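Local coordinates for protein carbohydrate kinase, FGGY (Novosphingobium aromaticivorans, PDB 3H6E) that probably acts as a carbohydrate kinase of the FGGY family, transferring phosphate from ATP to a sugar-like substrate that has not been assigned, at residues 98-101 with 102-106; 131-134 with 135-138; 56-59 with 60-63; 209-213 with 214-218; 391-395 with 396-400. All coordinates share one frame; numbering follows the deposited sequence.

Contact 1. Residues 98-101 with 102-106; sequences QSIP and EAVMA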
loop_
_atom_site.group_PDB
_atom_site.type_symbol
_atom_site.label_atom_id
_atom_site.label_comp_id
_atom_site.label_asym_id
_atom_site.label_seq_id
_atom_site.Cartn_x
_atom_site.Cartn_y
_atom_site.Cartn_z
ATOM N N GLN A 98 -8.110 8.469 -13.476
ATOM C CA GLN A 98 -8.637 8.896 -14.769
ATOM C C GLN A 98 -9.205 7.714 -15.538
ATOM O O GLN A 98 -8.552 6.680 -15.684
ATOM C CB GLN A 98 -7.570 9.597 -15.614
ATOM C CG GLN A 98 -7.939 9.715 -17.098
ATOM C CD GLN A 98 -9.207 10.526 -17.336
ATOM O OE1 GLN A 98 -9.483 11.495 -16.629
ATOM N NE2 GLN A 98 -9.980 10.133 -18.342
ATOM N N SER A 99 -10.426 7.881 -16.026
ATOM C CA SER A 99 -11.096 6.856 -16.809
ATOM C C SER A 99 -10.323 6.539 -18.086
ATOM O O SER A 99 -9.622 7.390 -18.632
ATOM C CB SER A 99 -12.509 7.313 -17.160
ATOM O OG SER A 99 -13.193 6.321 -17.897
ATOM N N ILE A 100 -10.450 5.305 -18.554
ATOM C CA ILE A 100 -9.872 4.914 -19.831
ATOM C C ILE A 100 -10.999 4.440 -20.742
ATOM O O ILE A 100 -11.871 3.686 -20.310
ATOM C CB ILE A 100 -8.800 3.811 -19.667
ATOM C CG1 ILE A 100 -7.709 4.269 -18.688
ATOM C CG2 ILE A 100 -8.196 3.446 -21.014
ATOM C CD1 ILE A 100 -6.414 3.471 -18.758
ATOM N N PRO A 101 -10.999 4.902 -21.999
ATOM C CA PRO A 101 -12.052 4.551 -22.958
ATOM C C PRO A 101 -12.297 3.049 -23.064
ATOM O O PRO A 101 -11.358 2.253 -23.100
ATOM C CB PRO A 101 -11.517 5.105 -24.279
ATOM C CG PRO A 101 -10.692 6.271 -23.870
ATOM C CD PRO A 101 -10.041 5.867 -22.565
ATOM N N GLU A 102 -13.573 2.690 -23.116
ATOM C CA GLU A 102 -14.029 1.306 -23.167
ATOM C C GLU A 102 -13.290 0.462 -24.202
ATOM O O GLU A 102 -12.677 -0.550 -23.866
ATOM C CB GLU A 102 -15.531 1.291 -23.463
ATOM C CG GLU A 102 -16.281 0.079 -22.945
ATOM C CD GLU A 102 -17.771 0.350 -22.802
ATOM O OE1 GLU A 102 -18.167 1.536 -22.867
ATOM O OE2 GLU A 102 -18.544 -0.620 -22.622
ATOM N N ALA A 103 -13.356 0.878 -25.462
ATOM C CA ALA A 103 -12.773 0.107 -26.553
ATOM C C ALA A 103 -11.267 -0.059 -26.381
ATOM O O ALA A 103 -10.709 -1.104 -26.717
ATOM C CB ALA A 103 -13.093 0.755 -27.903
ATOM N N VAL A 104 -10.613 0.978 -25.861
ATOM C CA VAL A 104 -9.168 0.945 -25.664
ATOM C C VAL A 104 -8.794 -0.041 -24.567
ATOM O O VAL A 104 -7.792 -0.743 -24.672
ATOM C CB VAL A 104 -8.598 2.345 -25.331
ATOM C CG1 VAL A 104 -7.135 2.242 -24.887
ATOM C CG2 VAL A 104 -8.731 3.273 -26.526
HETATM N N MSE A 105 -9.614 -0.101 -23.525
HETATM C CA MSE A 105 -9.354 -0.983 -22.389
HETATM C C MSE A 105 -9.568 -2.460 -22.718
HETATM O O MSE A 105 -8.749 -3.305 -22.359
HETATM C CB MSE A 105 -10.216 -0.595 -21.185
HETATM C CG MSE A 105 -9.984 -1.481 -19.964
HETATM SE SE MSE A 105 -8.248 -1.179 -19.097
HETATM C CE MSE A 105 -8.740 0.369 -18.011
ATOM N N ALA A 106 -10.675 -2.763 -23.392
ATOM C CA ALA A 106 -10.986 -4.135 -23.787
ATOM C C ALA A 106 -9.884 -4.701 -24.671
ATOM O O ALA A 106 -9.451 -5.841 -24.490
ATOM C CB ALA A 106 -12.326 -4.192 -24.502
#
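The start of helix 102-109 is built here, with Pro101 at the N-cap and Ile100, just before it, packed onto side chains of the first turn. The backbone sets the helix going: Met105 N donates to Pro101 O at 3.0 Å, and the donor sits nearly along the C=O axis, with a C=O...N angle of 165°. Proline has no polar side chain, so the carbonyl is what Pro101 contributes to this link. Val104 spreads its two methyls over the residues before the helix: Val104 CG1 meets Ile100 CG2 at 4.2 Å, and Val104 CG2 meets Pro101 CB at 4.0 Å. Met105, modelled as selenomethionine, leaves the backbone with CG anti to its N (chi1 -180°) and then bends at both of the next torsions. That double bend brings the terminal methyl back to Ile100, with Met105 CE 3.8 Å from Ile100 CB and 3.9 Å from Ile100 CD1; the two side chains cross at about a right angle. Helix 129-139 packs against this face: Trp135 touches Pro101 and Trp134 touches Val104, both apolar contacts, while Ser131 lies against Met105. Chemically, a backbone bond to the Pro101 carbonyl marks the first turn, while undirected methyl contacts hold the approaching loop to it near the surface.

Contact 2. Residues 131-134 with 135-138; sequences SQLW and WLDQ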
loop_
_atom_site.group_PDB
_atom_site.type_symbol
_atom_site.label_atom_id
_atom_site.label_comp_id
_atom_site.label_asym_id
_atom_site.label_seq_id
_atom_site.Cartn_x
_atom_site.Cartn_y
_atom_site.Cartn_z
ATOM N N SER A 131 -2.275 -0.405 -18.570
ATOM C CA SER A 131 -3.442 0.227 -19.181
ATOM C C SER A 131 -3.145 1.655 -19.623
ATOM O O SER A 131 -3.553 2.077 -20.702
ATOM C CB SER A 131 -4.626 0.220 -18.213
ATOM O OG SER A 131 -4.968 -1.100 -17.837
ATOM N N GLN A 132 -2.440 2.401 -18.777
ATOM C CA GLN A 132 -2.052 3.767 -19.106
ATOM C C GLN A 132 -1.140 3.776 -20.326
ATOM O O GLN A 132 -1.386 4.498 -21.288
ATOM C CB GLN A 132 -1.331 4.418 -17.928
ATOM C CG GLN A 132 -2.127 4.472 -16.647
ATOM C CD GLN A 132 -1.443 5.308 -15.593
ATOM O OE1 GLN A 132 -1.503 5.000 -14.404
ATOM N NE2 GLN A 132 -0.777 6.370 -16.025
ATOM N N LEU A 133 -0.082 2.971 -20.265
ATOM C CA LEU A 133 0.853 2.813 -21.373
ATOM C C LEU A 133 0.121 2.455 -22.659
ATOM O O LEU A 133 0.337 3.079 -23.697
ATOM C CB LEU A 133 1.897 1.741 -21.046
ATOM C CG LEU A 133 3.237 2.221 -20.481
ATOM C CD1 LEU A 133 3.106 3.576 -19.813
ATOM C CD2 LEU A 133 3.847 1.190 -19.531
ATOM N N TRP A 134 -0.747 1.449 -22.584
ATOM C CA TRP A 134 -1.523 1.015 -23.742
ATOM C C TRP A 134 -2.216 2.201 -24.397
ATOM O O TRP A 134 -2.077 2.435 -25.596
ATOM C CB TRP A 134 -2.566 -0.018 -23.318
ATOM C CG TRP A 134 -3.343 -0.599 -24.458
ATOM C CD1 TRP A 134 -4.566 -0.188 -24.913
ATOM C CD2 TRP A 134 -2.955 -1.699 -25.288
ATOM N NE1 TRP A 134 -4.958 -0.965 -25.972
ATOM C CE2 TRP A 134 -3.987 -1.899 -26.225
ATOM C CE3 TRP A 134 -1.834 -2.535 -25.332
ATOM C CZ2 TRP A 134 -3.932 -2.902 -27.195
ATOM C CZ3 TRP A 134 -1.783 -3.530 -26.292
ATOM C CH2 TRP A 134 -2.826 -3.706 -27.211
ATOM N N TRP A 135 -2.966 2.943 -23.591
ATOM C CA TRP A 135 -3.688 4.115 -24.063
ATOM C C TRP A 135 -2.722 5.158 -24.604
ATOM O O TRP A 135 -2.846 5.597 -25.744
ATOM C CB TRP A 135 -4.527 4.702 -22.929
ATOM C CG TRP A 135 -5.532 5.706 -23.373
ATOM C CD1 TRP A 135 -6.087 5.822 -24.616
ATOM C CD2 TRP A 135 -6.141 6.721 -22.566
ATOM N NE1 TRP A 135 -6.988 6.858 -24.637
ATOM C CE2 TRP A 135 -7.043 7.423 -23.390
ATOM C CE3 TRP A 135 -6.005 7.107 -21.228
ATOM C CZ2 TRP A 135 -7.804 8.492 -22.921
ATOM C CZ3 TRP A 135 -6.762 8.167 -20.765
ATOM C CH2 TRP A 135 -7.650 8.849 -21.610
ATOM N N LEU A 136 -1.752 5.542 -23.782
ATOM C CA LEU A 136 -0.751 6.528 -24.181
ATOM C C LEU A 136 -0.116 6.222 -25.541
ATOM O O LEU A 136 0.228 7.135 -26.288
ATOM C CB LEU A 136 0.330 6.660 -23.106
ATOM C CG LEU A 136 -0.083 7.460 -21.870
ATOM C CD1 LEU A 136 0.971 7.361 -20.784
ATOM C CD2 LEU A 136 -0.342 8.914 -22.242
ATOM N N ASP A 137 0.042 4.941 -25.854
ATOM C CA ASP A 137 0.610 4.541 -27.136
ATOM C C ASP A 137 -0.273 5.012 -28.289
ATOM O O ASP A 137 0.201 5.173 -29.414
ATOM C CB ASP A 137 0.817 3.024 -27.200
ATOM C CG ASP A 137 2.188 2.591 -26.688
ATOM O OD1 ASP A 137 3.073 3.460 -26.530
ATOM O OD2 ASP A 137 2.387 1.379 -26.453
ATOM N N GLN A 138 -1.553 5.240 -28.000
ATOM C CA GLN A 138 -2.498 5.741 -28.996
ATOM C C GLN A 138 -2.493 7.264 -29.083
ATOM O O GLN A 138 -2.460 7.828 -30.177
ATOM C CB GLN A 138 -3.918 5.268 -28.686
ATOM C CG GLN A 138 -4.183 3.807 -28.990
ATOM C CD GLN A 138 -5.653 3.542 -29.270
ATOM O OE1 GLN A 138 -6.032 2.441 -29.675
ATOM N NE2 GLN A 138 -6.490 4.557 -29.067
HETATM O O HOH W 1 3.176 4.107 -23.867
#
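Leu136 is pressed against the carbonyl of Gln132, one helical turn back, and this is the tight part of the contact. Leu136 N donates to Gln132 O at 2.7 Å in an almost straight bond (172°), and Leu136 CG also lies 3.3 Å from Gln132 O. The branch tips are looser, Leu133 CD1 and Leu136 CD1 being 4.5 Å apart, with Met144 of helix 141-145 also touching Leu136. With an alanine here, the backbone bond would stay, but a gap would probably open beside Leu133 and Met144. Asp137 N donates to Leu133 O at 2.9 Å. Water 1 gives one hydrogen bond to Leu133 O at 3.0 Å and another to Asp137 OD1 at 2.7 Å, tying carboxylate to backbone. That carboxylate is mainly held from outside, by a salt bridge from OD1 to Arg197 and a hydrogen bond from Trp194 NE1 to OD2. Trp134, its CG anti to the backbone N (chi1 -176°), packs its indole on Tyr108 of helix 102-109. Leu133, Trp135 and Leu136 are buried, whereas Gln138 is exposed on the loose side. This is i to i+4 packing along a largely buried alpha-helix, set against helices 102-109 and 141-145 and strand 81-85.

Contact 3. Residues 56-59 with 60-63; sequences WLLD and VLSR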
loop_
_atom_site.group_PDB
_atom_site.type_symbol
_atom_site.label_atom_id
_atom_site.label_comp_id
_atom_site.label_asym_id
_atom_site.label_seq_id
_atom_site.Cartn_x
_atom_site.Cartn_y
_atom_site.Cartn_z
ATOM N N TRP A 56 6.387 23.492 -5.279
ATOM C CA TRP A 56 6.121 23.461 -3.843
ATOM C C TRP A 56 7.281 22.854 -3.065
ATOM O O TRP A 56 7.651 23.346 -1.998
ATOM C CB TRP A 56 4.841 22.681 -3.532
ATOM C CG TRP A 56 4.668 22.383 -2.063
ATOM C CD1 TRP A 56 4.323 23.272 -1.082
ATOM C CD2 TRP A 56 4.834 21.115 -1.410
ATOM N NE1 TRP A 56 4.262 22.636 0.136
ATOM C CE2 TRP A 56 4.571 21.313 -0.037
ATOM C CE3 TRP A 56 5.177 19.831 -1.852
ATOM C CZ2 TRP A 56 4.640 20.277 0.895
ATOM C CZ3 TRP A 56 5.246 18.804 -0.923
ATOM C CH2 TRP A 56 4.978 19.033 0.434
ATOM N N LEU A 57 7.856 21.784 -3.602
ATOM C CA LEU A 57 8.866 21.030 -2.866
ATOM C C LEU A 57 10.283 21.581 -3.045
ATOM O O LEU A 57 11.208 21.153 -2.360
ATOM C CB LEU A 57 8.787 19.533 -3.193
ATOM C CG LEU A 57 9.733 18.884 -4.199
ATOM C CD1 LEU A 57 10.954 18.335 -3.484
ATOM C CD2 LEU A 57 9.007 17.764 -4.928
ATOM N N LEU A 58 10.450 22.535 -3.956
ATOM C CA LEU A 58 11.696 23.294 -4.022
ATOM C C LEU A 58 11.647 24.447 -3.025
ATOM O O LEU A 58 12.682 24.912 -2.549
ATOM C CB LEU A 58 11.973 23.805 -5.437
ATOM C CG LEU A 58 12.739 22.833 -6.337
ATOM C CD1 LEU A 58 13.084 23.477 -7.668
ATOM C CD2 LEU A 58 13.998 22.332 -5.641
ATOM N N ASP A 59 10.434 24.897 -2.714
ATOM C CA ASP A 59 10.217 25.885 -1.661
ATOM C C ASP A 59 10.563 25.281 -0.311
ATOM O O ASP A 59 11.481 25.733 0.371
ATOM C CB ASP A 59 8.756 26.337 -1.633
ATOM C CG ASP A 59 8.372 27.156 -2.846
ATOM O OD1 ASP A 59 9.286 27.669 -3.528
ATOM O OD2 ASP A 59 7.156 27.289 -3.114
ATOM N N VAL A 60 9.814 24.254 0.069
ATOM C CA VAL A 60 9.975 23.620 1.370
ATOM C C VAL A 60 11.393 23.094 1.581
ATOM O O VAL A 60 11.906 23.114 2.700
ATOM C CB VAL A 60 8.939 22.490 1.578
ATOM C CG1 VAL A 60 8.899 21.581 0.369
ATOM C CG2 VAL A 60 9.242 21.701 2.841
ATOM N N LEU A 61 12.027 22.634 0.506
ATOM C CA LEU A 61 13.413 22.183 0.584
ATOM C C LEU A 61 14.339 23.334 0.959
ATOM O O LEU A 61 15.325 23.142 1.674
ATOM C CB LEU A 61 13.867 21.556 -0.737
ATOM C CG LEU A 61 13.513 20.087 -0.972
ATOM C CD1 LEU A 61 14.241 19.574 -2.193
ATOM C CD2 LEU A 61 13.859 19.246 0.240
ATOM N N SER A 62 14.018 24.529 0.472
ATOM C CA SER A 62 14.799 25.718 0.787
ATOM C C SER A 62 14.807 25.976 2.288
ATOM O O SER A 62 15.787 26.480 2.837
ATOM C CB SER A 62 14.248 26.940 0.048
ATOM O OG SER A 62 14.453 26.836 -1.352
ATOM N N ARG A 63 13.710 25.617 2.949
ATOM C CA ARG A 63 13.552 25.869 4.377
ATOM C C ARG A 63 14.570 25.126 5.241
ATOM O O ARG A 63 14.903 25.572 6.338
ATOM C CB ARG A 63 12.129 25.527 4.827
ATOM C CG ARG A 63 11.050 26.308 4.093
ATOM C CD ARG A 63 9.710 26.226 4.808
ATOM N NE ARG A 63 8.683 27.006 4.122
ATOM C CZ ARG A 63 7.861 26.513 3.201
ATOM N NH1 ARG A 63 6.958 27.295 2.625
ATOM N NH2 ARG A 63 7.936 25.236 2.856
HETATM O O HOH W 2 5.786 27.050 0.077
#
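Val60 lies against Trp56 and Leu57 in the last turns of helix 50-63, which packs on the six-stranded sheet of the N-terminal lobe, a ribonuclease H-like fold of the actin and sugar kinase superfamily. Its amide makes the straightest bond of this turn, Val60 N to Trp56 O at 3.1 Å and 174°. From there the side chain can be followed outward. Val60 CB stands 3.7 Å from Asp59 C and a little farther from Trp56 O. At the branch, CG1 is placed between the backbone N and the carbonyl carbon (chi1 48°), which turns it back along the helix: Val60 CG1 comes within 3.2 Å of Trp56 O and 3.3 Å of Leu57 CA, and lies over one face of the Trp56 indole, 4.4 Å from Trp56 CE2. CG2 takes the other direction and meets the edge of the Arg63 guanidinium in its plane. Strands 17-23 and 29-36 cover this flank, Val20 and Gln33 both touching Val60. On another side, Leu57 and Leu61 lie side by side and point the same way, their CD1 atoms 3.7 Å apart. The later backbone bonds are weak, that to Leu57 O being also uncertain, and the Ser62 hydroxyl is bonded to Arg218 O of helix 213-219. Arg63 runs extended to NE and has Asp59 C over one face of its guanidinium. Asp59 and Arg63 are not in direct ionic contact: water 2 accepts from Arg63 NH1 at 2.8 Å and donates weakly to Asp59 OD2.

Contact 4. Residues 209-213 with 214-218; sequences GALLP and AIAER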
loop_
_atom_site.group_PDB
_atom_site.type_symbol
_atom_site.label_atom_id
_atom_site.label_comp_id
_atom_site.label_asym_id
_atom_site.label_seq_id
_atom_site.Cartn_x
_atom_site.Cartn_y
_atom_site.Cartn_z
ATOM N N GLY A 209 22.362 9.486 -7.145
ATOM C CA GLY A 209 23.446 10.413 -7.407
ATOM C C GLY A 209 23.405 11.631 -6.511
ATOM O O GLY A 209 22.556 11.738 -5.627
ATOM N N ALA A 210 24.332 12.555 -6.741
ATOM C CA ALA A 210 24.383 13.793 -5.980
ATOM C C ALA A 210 23.317 14.764 -6.470
ATOM O O ALA A 210 22.859 14.678 -7.606
ATOM C CB ALA A 210 25.759 14.419 -6.079
ATOM N N LEU A 211 22.924 15.685 -5.600
ATOM C CA LEU A 211 21.932 16.693 -5.942
ATOM C C LEU A 211 22.428 17.533 -7.117
ATOM O O LEU A 211 23.591 17.939 -7.147
ATOM C CB LEU A 211 21.671 17.587 -4.729
ATOM C CG LEU A 211 20.322 18.294 -4.627
ATOM C CD1 LEU A 211 19.194 17.275 -4.579
ATOM C CD2 LEU A 211 20.287 19.198 -3.399
ATOM N N LEU A 212 21.553 17.780 -8.088
ATOM C CA LEU A 212 21.893 18.640 -9.219
ATOM C C LEU A 212 22.377 20.001 -8.739
ATOM O O LEU A 212 21.762 20.604 -7.864
ATOM C CB LEU A 212 20.690 18.819 -10.152
ATOM C CG LEU A 212 20.800 18.196 -11.545
ATOM C CD1 LEU A 212 21.623 16.925 -11.497
ATOM C CD2 LEU A 212 19.424 17.938 -12.137
ATOM N N PRO A 213 23.487 20.489 -9.313
ATOM C CA PRO A 213 24.047 21.788 -8.927
ATOM C C PRO A 213 22.994 22.890 -8.985
ATOM O O PRO A 213 22.799 23.607 -8.003
ATOM C CB PRO A 213 25.130 22.027 -9.983
ATOM C CG PRO A 213 25.539 20.660 -10.410
ATOM C CD PRO A 213 24.290 19.823 -10.355
ATOM N N ALA A 214 22.316 23.012 -10.123
ATOM C CA ALA A 214 21.278 24.025 -10.286
ATOM C C ALA A 214 20.197 23.894 -9.224
ATOM O O ALA A 214 19.500 24.860 -8.919
ATOM C CB ALA A 214 20.666 23.944 -11.673
ATOM N N ILE A 215 20.059 22.696 -8.664
ATOM C CA ILE A 215 19.079 22.455 -7.608
ATOM C C ILE A 215 19.657 22.700 -6.218
ATOM O O ILE A 215 19.028 23.349 -5.384
ATOM C CB ILE A 215 18.479 21.038 -7.690
ATOM C CG1 ILE A 215 17.278 21.035 -8.634
ATOM C CG2 ILE A 215 18.053 20.552 -6.315
ATOM C CD1 ILE A 215 16.394 19.827 -8.484
ATOM N N ALA A 216 20.856 22.180 -5.973
ATOM C CA ALA A 216 21.544 22.414 -4.708
ATOM C C ALA A 216 21.566 23.907 -4.421
ATOM O O ALA A 216 21.605 24.335 -3.268
ATOM C CB ALA A 216 22.962 21.862 -4.764
ATOM N N GLU A 217 21.522 24.693 -5.492
ATOM C CA GLU A 217 21.594 26.142 -5.402
ATOM C C GLU A 217 20.362 26.747 -4.741
ATOM O O GLU A 217 20.413 27.200 -3.598
ATOM C CB GLU A 217 21.772 26.744 -6.798
ATOM C CG GLU A 217 22.416 28.114 -6.786
ATOM C CD GLU A 217 23.751 28.107 -6.068
ATOM O OE1 GLU A 217 24.397 27.037 -6.030
ATOM O OE2 GLU A 217 24.152 29.166 -5.539
ATOM N N ARG A 218 19.256 26.750 -5.475
ATOM C CA ARG A 218 18.043 27.434 -5.041
ATOM C C ARG A 218 17.379 26.809 -3.813
ATOM O O ARG A 218 16.374 27.323 -3.317
ATOM C CB ARG A 218 17.047 27.518 -6.194
ATOM C CG ARG A 218 17.029 26.286 -7.069
ATOM C CD ARG A 218 15.610 25.784 -7.274
ATOM N NE ARG A 218 14.672 26.841 -7.652
ATOM C CZ ARG A 218 13.969 27.568 -6.787
ATOM N NH1 ARG A 218 14.102 27.373 -5.481
ATOM N NH2 ARG A 218 13.134 28.498 -7.228
HETATM O O HOH W 3 24.469 26.200 -8.570
#
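Leu212 O accepts from two amides of the helix it caps, in a short, nearly straight bond from Ala216 N at 2.6 Å (170°) and weakly from Ile215 N at 2.8 Å. The motif is a strand-to-helix turn: edge strand 207-210 gives way to helix 213-219, with Leu212 at the N-cap and Pro213 opening the first turn, where its lack of an N-H costs no helical bond. Leu211, just before the cap, is buried against the first turn. Its CG is anti to the backbone N (chi1 -155°), which directs the branch at the helix: Leu211 CG lies 3.6 Å from Ile215 CG2, and Leu211 CD2 reaches Ala216 CA at 3.7 Å. The two side chains, Leu211 and Ile215, cross at about a right angle, with Leu160, Leu221 and Val225 also touching Leu211. A serine at Leu211 would probably leave Ile215 CG2 and Ala216 without their apolar partner and place a hydroxyl among buried hydrocarbon. Beside this, Leu212 CB meets Ile215 CB at 4.0 Å. On the exposed face, water 3 donates to Glu217 OE1 at 2.7 Å and, weakly, to Pro213 O at 3.1 Å.

Contact 5. Residues 391-395 with 396-400; sequences ILVEG and RFAEA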
loop_
_atom_site.group_PDB
_atom_site.type_symbol
_atom_site.label_atom_id
_atom_site.label_comp_id
_atom_site.label_asym_id
_atom_site.label_seq_id
_atom_site.Cartn_x
_atom_site.Cartn_y
_atom_site.Cartn_z
ATOM N N ILE A 391 1.642 -11.279 13.019
ATOM C CA ILE A 391 0.789 -10.359 12.282
ATOM C C ILE A 391 0.762 -8.997 12.960
ATOM O O ILE A 391 0.453 -8.887 14.145
ATOM C CB ILE A 391 -0.646 -10.890 12.147
ATOM C CG1 ILE A 391 -0.636 -12.263 11.478
ATOM C CG2 ILE A 391 -1.496 -9.920 11.348
ATOM C CD1 ILE A 391 -2.002 -12.752 11.068
ATOM N N LEU A 392 1.095 -7.962 12.201
ATOM C CA LEU A 392 1.063 -6.599 12.708
ATOM C C LEU A 392 -0.114 -5.852 12.102
ATOM O O LEU A 392 -0.159 -5.627 10.892
ATOM C CB LEU A 392 2.374 -5.887 12.381
ATOM C CG LEU A 392 2.413 -4.368 12.563
ATOM C CD1 LEU A 392 1.942 -3.970 13.958
ATOM C CD2 LEU A 392 3.820 -3.852 12.282
ATOM N N VAL A 393 -1.076 -5.486 12.944
ATOM C CA VAL A 393 -2.223 -4.701 12.500
ATOM C C VAL A 393 -1.882 -3.215 12.546
ATOM O O VAL A 393 -1.330 -2.728 13.533
ATOM C CB VAL A 393 -3.470 -4.970 13.365
ATOM C CG1 VAL A 393 -4.684 -4.271 12.779
ATOM C CG2 VAL A 393 -3.726 -6.464 13.478
ATOM N N GLU A 394 -2.200 -2.502 11.470
ATOM C CA GLU A 394 -2.002 -1.057 11.409
ATOM C C GLU A 394 -3.260 -0.397 10.861
ATOM O O GLU A 394 -4.236 -1.077 10.540
ATOM C CB GLU A 394 -0.794 -0.711 10.541
ATOM C CG GLU A 394 0.483 -1.406 10.969
ATOM C CD GLU A 394 1.700 -0.866 10.253
ATOM O OE1 GLU A 394 1.531 -0.241 9.186
ATOM O OE2 GLU A 394 2.826 -1.067 10.755
ATOM N N GLY A 395 -3.238 0.927 10.750
ATOM C CA GLY A 395 -4.409 1.669 10.320
ATOM C C GLY A 395 -5.345 1.930 11.483
ATOM O O GLY A 395 -5.050 1.552 12.616
ATOM N N ARG A 396 -6.482 2.562 11.210
ATOM C CA ARG A 396 -7.386 2.973 12.282
ATOM C C ARG A 396 -8.043 1.814 13.033
ATOM O O ARG A 396 -8.397 1.954 14.203
ATOM C CB ARG A 396 -8.440 3.964 11.768
ATOM C CG ARG A 396 -9.554 3.367 10.925
ATOM C CD ARG A 396 -10.558 4.454 10.542
ATOM N NE ARG A 396 -11.602 3.980 9.636
ATOM C CZ ARG A 396 -12.816 3.593 10.019
ATOM N NH1 ARG A 396 -13.154 3.609 11.302
ATOM N NH2 ARG A 396 -13.696 3.182 9.115
ATOM N N PHE A 397 -8.195 0.671 12.375
ATOM C CA PHE A 397 -8.864 -0.467 12.997
ATOM C C PHE A 397 -7.951 -1.231 13.954
ATOM O O PHE A 397 -8.311 -2.288 14.471
ATOM C CB PHE A 397 -9.470 -1.389 11.937
ATOM C CG PHE A 397 -10.658 -0.791 11.234
ATOM C CD1 PHE A 397 -11.938 -0.973 11.732
ATOM C CD2 PHE A 397 -10.494 -0.033 10.085
ATOM C CE1 PHE A 397 -13.028 -0.421 11.098
ATOM C CE2 PHE A 397 -11.581 0.524 9.446
ATOM C CZ PHE A 397 -12.851 0.328 9.953
ATOM N N ALA A 398 -6.763 -0.680 14.185
ATOM C CA ALA A 398 -5.880 -1.165 15.239
ATOM C C ALA A 398 -6.406 -0.781 16.617
ATOM O O ALA A 398 -6.187 -1.490 17.593
ATOM C CB ALA A 398 -4.471 -0.628 15.038
ATOM N N GLU A 399 -7.095 0.356 16.670
ATOM C CA GLU A 399 -7.733 0.809 17.898
ATOM C C GLU A 399 -9.067 0.105 18.110
ATOM O O GLU A 399 -9.801 0.427 19.043
ATOM C CB GLU A 399 -7.939 2.326 17.874
ATOM C CG GLU A 399 -6.834 3.124 18.553
ATOM C CD GLU A 399 -5.593 3.265 17.697
ATOM O OE1 GLU A 399 -5.715 3.147 16.457
ATOM O OE2 GLU A 399 -4.500 3.501 18.265
ATOM N N ALA A 400 -9.374 -0.856 17.243
ATOM C CA ALA A 400 -10.628 -1.605 17.334
ATOM C C ALA A 400 -10.463 -2.886 18.155
ATOM O O ALA A 400 -10.277 -3.972 17.602
ATOM C CB ALA A 400 -11.162 -1.920 15.949
#
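Ala398 meets both Val393 and Gly395 where strand 390-394 of the C-terminal lobe turns into a short 3-10 segment. Ala398 N donates to Gly395 O at 3.2 Å; the bond is fairly straight at hydrogen (158°), but the donor stands well above the carbonyl plane, 50° out of it. The methyl of Ala398 sits close to the same carbonyl, Ala398 CB to Gly395 O being 3.3 Å, and also faces the strand: Val393 CG1, set anti to the backbone N (chi1 -173°) and so turned to the 3-10 segment, lies 4.3 Å from Ala398 CB and 4.1 Å from Ala398 CA. The next three-residue step follows in Glu399 N to Arg396 O, also at 3.2 Å. What positions this turn is Gly395. At its backbone angles a CB would run into Arg396 N and the preceding carbonyl oxygen, so the bend depends on the missing side chain. Further out, Thr257 OG1 is hydrogen-bonded to both Glu394 O and Phe397 N, joining the strand end to the turn. The Phe397 ring leads away from the strand, meeting Phe261, with Phe397 CZ lying 3.0 Å above one face of the Arg396 guanidinium, offset toward the rim. Arg396 NH1 has a long, weak ion pair with Asp316. Beyond the turn, Ala400 is the N-cap of helix 401-410. The direct contact comes down to one off-plane backbone bond and a methyl on a valine; with so little side-chain contact, the shape probably rests on glycine and on a threonine hydroxyl that serves both sides.

How the contacts relate
The five contacts fall into two touching pairs and one outlier. Contacts 1 and 2 join helices 102-109 and 129-139: contact 1 lies at the surface and contact 2 is mostly buried. Contacts 3 and 4, both partly buried, belong to one sheet, contact 3 packing on it and contact 4 leaving its edge strand. Contact 5, also partly buried, lies in the other lobe, its centre about 36 Å from that of contact 1. Helix starts in contacts 1 and 4 rely on a capping carbonyl plus aliphatic packing. Contacts 2, 3 and 4 each have a water at an acidic side chain, joining it to a carbonyl in 2 and 4 and to arginine in 3, whereas contact 5 turns on glycine.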